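Local coordinates for protein cyclic pyranopterin monophosphate synthase 2 (Mycobacterium tuberculosis, PDB 4FDF) that probably catalyses the conversion of (8S)-3',8-cyclo-7,8-dihydroguanosine 5'-triphosphate to cyclic pyranopterin monophosphate, with release of diphosphate, in molybdenum cofactor biosynthesis, at residues L60-G73 against V130-V142. Sequence-based numbering, arbitrary orientation.
Sequences LPKGDALATARVAG and VAALTLYDMIKAV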
loop_
_atom_site.group_PDB
_atom_site.type_symbol
_atom_site.label_atom_id
_atom_site.label_comp_id
_atom_site.label_asym_id
_atom_site.label_seq_id
_atom_site.Cartn_x
_atom_site.Cartn_y
_atom_site.Cartn_z
ATOM N N LEU B 60 -16.326 -25.579 -3.562
ATOM C CA LEU B 60 -16.301 -24.592 -2.478
ATOM C C LEU B 60 -17.205 -23.410 -2.798
ATOM O O LEU B 60 -17.208 -22.924 -3.937
ATOM C CB LEU B 60 -14.886 -24.074 -2.226
ATOM C CG LEU B 60 -13.894 -25.012 -1.554
ATOM C CD1 LEU B 60 -12.512 -24.365 -1.563
ATOM C CD2 LEU B 60 -14.347 -25.339 -0.134
ATOM N N PRO B 61 -17.966 -22.932 -1.798
ATOM C CA PRO B 61 -18.862 -21.801 -2.035
ATOM C C PRO B 61 -18.140 -20.575 -2.603
ATOM O O PRO B 61 -18.645 -19.925 -3.521
ATOM C CB PRO B 61 -19.427 -21.504 -0.640
ATOM C CG PRO B 61 -19.359 -22.818 0.068
ATOM C CD PRO B 61 -18.083 -23.445 -0.420
ATOM N N LYS B 62 -16.954 -20.283 -2.088
ATOM C CA LYS B 62 -16.291 -19.028 -2.422
ATOM C C LYS B 62 -15.487 -19.096 -3.732
ATOM O O LYS B 62 -15.104 -18.067 -4.283
ATOM C CB LYS B 62 -15.429 -18.578 -1.245
ATOM C CG LYS B 62 -15.752 -17.185 -0.752
ATOM C CD LYS B 62 -15.482 -17.088 0.735
ATOM C CE LYS B 62 -14.904 -15.741 1.115
ATOM N NZ LYS B 62 -14.561 -15.729 2.564
ATOM N N GLY B 63 -15.251 -20.308 -4.227
ATOM C CA GLY B 63 -14.599 -20.504 -5.519
ATOM C C GLY B 63 -13.320 -21.312 -5.433
ATOM O O GLY B 63 -13.153 -22.131 -4.528
ATOM N N ASP B 64 -12.420 -21.084 -6.389
ATOM C CA ASP B 64 -11.159 -21.817 -6.494
ATOM C C ASP B 64 -10.176 -21.354 -5.415
ATOM O O ASP B 64 -9.464 -20.360 -5.600
ATOM C CB ASP B 64 -10.566 -21.637 -7.901
ATOM C CG ASP B 64 -9.360 -22.553 -8.168
ATOM O OD1 ASP B 64 -8.744 -23.070 -7.209
ATOM O OD2 ASP B 64 -9.026 -22.753 -9.354
ATOM N N ALA B 65 -10.154 -22.074 -4.292
ATOM C CA ALA B 65 -9.246 -21.775 -3.185
ATOM C C ALA B 65 -7.773 -21.744 -3.598
ATOM O O ALA B 65 -7.051 -20.821 -3.219
ATOM C CB ALA B 65 -9.435 -22.763 -2.053
ATOM N N LEU B 66 -7.334 -22.748 -4.361
ATOM C CA LEU B 66 -5.912 -22.892 -4.689
ATOM C C LEU B 66 -5.385 -21.731 -5.544
ATOM O O LEU B 66 -4.363 -21.126 -5.217
ATOM C CB LEU B 66 -5.613 -24.243 -5.358
ATOM C CG LEU B 66 -5.889 -25.591 -4.648
ATOM C CD1 LEU B 66 -5.173 -26.756 -5.374
ATOM C CD2 LEU B 66 -5.518 -25.603 -3.173
ATOM N N ALA B 67 -6.091 -21.425 -6.626
ATOM C CA ALA B 67 -5.721 -20.318 -7.499
ATOM C C ALA B 67 -5.742 -19.000 -6.749
ATOM O O ALA B 67 -4.826 -18.197 -6.894
ATOM C CB ALA B 67 -6.645 -20.252 -8.733
ATOM N N THR B 68 -6.770 -18.790 -5.929
ATOM C CA THR B 68 -6.897 -17.544 -5.181
ATOM C C THR B 68 -5.725 -17.384 -4.201
ATOM O O THR B 68 -5.133 -16.309 -4.104
ATOM C CB THR B 68 -8.280 -17.425 -4.476
ATOM O OG1 THR B 68 -9.315 -17.460 -5.467
ATOM C CG2 THR B 68 -8.415 -16.117 -3.688
ATOM N N ALA B 69 -5.378 -18.466 -3.511
ATOM C CA ALA B 69 -4.332 -18.417 -2.497
ATOM C C ALA B 69 -2.943 -18.303 -3.106
ATOM O O ALA B 69 -2.077 -17.639 -2.546
ATOM C CB ALA B 69 -4.429 -19.622 -1.572
ATOM N N ARG B 70 -2.736 -18.939 -4.254
ATOM C CA ARG B 70 -1.484 -18.787 -4.983
ATOM C C ARG B 70 -1.234 -17.321 -5.320
ATOM O O ARG B 70 -0.138 -16.806 -5.063
ATOM C CB ARG B 70 -1.464 -19.664 -6.246
ATOM C CG ARG B 70 -0.270 -19.451 -7.157
ATOM C CD ARG B 70 0.166 -20.751 -7.858
ATOM N NE ARG B 70 -0.960 -21.619 -8.181
ATOM C CZ ARG B 70 -0.956 -22.943 -8.074
ATOM N NH1 ARG B 70 0.124 -23.589 -7.653
ATOM N NH2 ARG B 70 -2.048 -23.623 -8.391
ATOM N N VAL B 71 -2.253 -16.659 -5.872
ATOM C CA VAL B 71 -2.152 -15.242 -6.250
ATOM C C VAL B 71 -1.939 -14.359 -5.024
ATOM O O VAL B 71 -1.134 -13.424 -5.062
ATOM C CB VAL B 71 -3.391 -14.735 -7.070
ATOM C CG1 VAL B 71 -3.262 -13.243 -7.378
ATOM C CG2 VAL B 71 -3.531 -15.500 -8.384
ATOM N N ALA B 72 -2.642 -14.659 -3.934
ATOM C CA ALA B 72 -2.462 -13.896 -2.685
ATOM C C ALA B 72 -1.043 -14.052 -2.100
ATOM O O ALA B 72 -0.443 -13.069 -1.613
ATOM C CB ALA B 72 -3.528 -14.286 -1.656
ATOM N N GLY B 73 -0.513 -15.279 -2.171
ATOM C CA GLY B 73 0.853 -15.584 -1.697
ATOM C C GLY B 73 1.926 -14.886 -2.525
ATOM O O GLY B 73 2.932 -14.403 -1.990
ATOM N N VAL B 130 0.512 -15.846 3.869
ATOM C CA VAL B 130 -0.692 -15.223 3.310
ATOM C C VAL B 130 -1.512 -16.212 2.466
ATOM O O VAL B 130 -2.745 -16.134 2.435
ATOM C CB VAL B 130 -0.383 -13.891 2.568
ATOM C CG1 VAL B 130 -1.625 -13.349 1.856
ATOM C CG2 VAL B 130 0.141 -12.833 3.576
ATOM N N ALA B 131 -0.837 -17.151 1.810
ATOM C CA ALA B 131 -1.519 -18.216 1.064
ATOM C C ALA B 131 -2.350 -19.105 1.986
ATOM O O ALA B 131 -3.444 -19.530 1.611
ATOM C CB ALA B 131 -0.510 -19.057 0.276
ATOM N N ALA B 132 -1.824 -19.386 3.181
ATOM C CA ALA B 132 -2.530 -20.174 4.198
ATOM C C ALA B 132 -3.737 -19.419 4.732
ATOM O O ALA B 132 -4.824 -19.977 4.838
ATOM C CB ALA B 132 -1.591 -20.524 5.355
ATOM N N LEU B 133 -3.543 -18.145 5.063
ATOM C CA LEU B 133 -4.655 -17.299 5.483
ATOM C C LEU B 133 -5.753 -17.237 4.423
ATOM O O LEU B 133 -6.940 -17.231 4.748
ATOM C CB LEU B 133 -4.177 -15.875 5.816
ATOM C CG LEU B 133 -3.351 -15.669 7.099
ATOM C CD1 LEU B 133 -2.625 -14.323 7.077
ATOM C CD2 LEU B 133 -4.232 -15.774 8.329
ATOM N N THR B 134 -5.344 -17.181 3.158
ATOM C CA THR B 134 -6.282 -17.104 2.055
ATOM C C THR B 134 -7.000 -18.437 1.858
ATOM O O THR B 134 -8.204 -18.454 1.592
ATOM C CB THR B 134 -5.588 -16.645 0.767
ATOM O OG1 THR B 134 -5.070 -15.326 0.977
ATOM C CG2 THR B 134 -6.568 -16.625 -0.401
ATOM N N LEU B 135 -6.273 -19.545 2.002
ATOM C CA LEU B 135 -6.930 -20.842 1.993
ATOM C C LEU B 135 -8.003 -20.882 3.071
ATOM O O LEU B 135 -9.151 -21.235 2.795
ATOM C CB LEU B 135 -5.943 -21.988 2.208
ATOM C CG LEU B 135 -5.058 -22.358 1.025
ATOM C CD1 LEU B 135 -4.239 -23.570 1.420
ATOM C CD2 LEU B 135 -5.867 -22.623 -0.265
ATOM N N TYR B 136 -7.627 -20.509 4.293
ATOM C CA TYR B 136 -8.566 -20.501 5.398
ATOM C C TYR B 136 -9.788 -19.620 5.105
ATOM O O TYR B 136 -10.914 -19.989 5.431
ATOM C CB TYR B 136 -7.887 -20.075 6.703
ATOM C CG TYR B 136 -8.846 -20.092 7.871
ATOM C CD1 TYR B 136 -9.415 -18.915 8.347
ATOM C CD2 TYR B 136 -9.214 -21.290 8.471
ATOM C CE1 TYR B 136 -10.313 -18.926 9.413
ATOM C CE2 TYR B 136 -10.116 -21.317 9.538
ATOM C CZ TYR B 136 -10.662 -20.125 10.004
ATOM O OH TYR B 136 -11.563 -20.141 11.046
ATOM N N ASP B 137 -9.573 -18.457 4.491
ATOM C CA ASP B 137 -10.698 -17.615 4.121
ATOM C C ASP B 137 -11.660 -18.342 3.166
ATOM O O ASP B 137 -12.863 -18.134 3.221
ATOM C CB ASP B 137 -10.230 -16.303 3.487
ATOM C CG ASP B 137 -11.386 -15.342 3.233
ATOM O OD1 ASP B 137 -12.072 -14.967 4.207
ATOM O OD2 ASP B 137 -11.640 -14.997 2.058
ATOM N N MET B 138 -11.116 -19.187 2.296
ATOM C CA MET B 138 -11.916 -19.879 1.305
ATOM C C MET B 138 -12.679 -21.062 1.903
ATOM O O MET B 138 -13.698 -21.484 1.352
ATOM C CB MET B 138 -11.041 -20.363 0.138
ATOM C CG MET B 138 -10.233 -19.279 -0.568
ATOM S SD MET B 138 -11.168 -18.189 -1.660
ATOM C CE MET B 138 -11.934 -17.133 -0.469
ATOM N N ILE B 139 -12.183 -21.600 3.016
ATOM C CA ILE B 139 -12.734 -22.843 3.558
ATOM C C ILE B 139 -13.422 -22.692 4.918
ATOM O O ILE B 139 -14.066 -23.631 5.382
ATOM C CB ILE B 139 -11.675 -24.010 3.587
ATOM C CG1 ILE B 139 -10.637 -23.819 4.701
ATOM C CG2 ILE B 139 -10.991 -24.177 2.233
ATOM C CD1 ILE B 139 -10.914 -24.648 5.931
ATOM N N LYS B 140 -13.295 -21.524 5.546
ATOM C CA LYS B 140 -13.759 -21.354 6.933
ATOM C C LYS B 140 -15.267 -21.575 7.147
ATOM O O LYS B 140 -15.701 -21.807 8.271
ATOM C CB LYS B 140 -13.314 -20.008 7.523
ATOM C CG LYS B 140 -13.896 -18.758 6.847
ATOM C CD LYS B 140 -13.406 -17.512 7.551
ATOM C CE LYS B 140 -14.263 -16.313 7.222
ATOM N NZ LYS B 140 -14.111 -15.882 5.826
ATOM N N ALA B 141 -16.047 -21.503 6.075
ATOM C CA ALA B 141 -17.494 -21.720 6.152
ATOM C C ALA B 141 -17.865 -23.212 6.219
ATOM O O ALA B 141 -18.913 -23.569 6.758
ATOM C CB ALA B 141 -18.207 -21.032 4.986
ATOM N N VAL B 142 -17.000 -24.064 5.663
ATOM C CA VAL B 142 -17.149 -25.520 5.737
ATOM C C VAL B 142 -16.420 -26.092 6.956
ATOM O O VAL B 142 -16.922 -27.005 7.612
ATOM C CB VAL B 142 -16.631 -26.218 4.448
ATOM C CG1 VAL B 142 -16.877 -27.721 4.499
ATOM C CG2 VAL B 142 -17.269 -25.617 3.207
#
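Ala65, Ala69 and Ala72 pack against Met138, Leu135, Thr134 and Ala131 in a buried, nearly antiparallel helix-helix contact, extended at one end by the loop before helix 65-83, where Lys62 grips Asp137. The two short axes approach to 7.7 Å at 149°, a separation that small side chains permit: the CB of Ala69 sits 3.3 Å from the backbone O of Ala131 and also meets Leu135 CD2. Farther along, Ala72 CB rests 3.2 Å from Thr134 OG1, which donates back to Val130 O within its own helix. At chi1 -62° the hydroxyl lies beside the backbone N, while Thr134 CG2, anti to that N, points across to Ala69 CA and Thr68 CG2.

Both helices belong to the ferredoxin-like fold of MoaC and lie together on one side of its antiparallel sheet; Leu135 reaches Ile106 and Ile108 of strand 105-116, and with Leu66 and Ala69 it touches Phe99 of strand 92-101. Met138 fills the angle between helix and loop. Met138 CB lies 3.6 Å from Ala65 CB, its sulfur packs beside Thr68, and bends at chi2 and chi3 bring Met138 CE against the aliphatic chain of Lys62, 3.6 Å from Lys62 CE.

Lys62 crosses Met138 at about a right angle and ends at Asp137. Lys62 NZ donates to Asp137 O at 3.0 Å, from above the carbonyl plane, and forms a salt bridge to Asp137 OD2 at 3.1 Å, its hydrogen bonds to the two carboxylate oxygens being weak. Lys140 NZ binds Asp137 OD1 from above the carboxylate plane, so one carboxylate probably offsets two neighbouring ammonium charges. A second subunit closes over this end, with its Leu86 on Met138 and its Glu121 packed against Lys140.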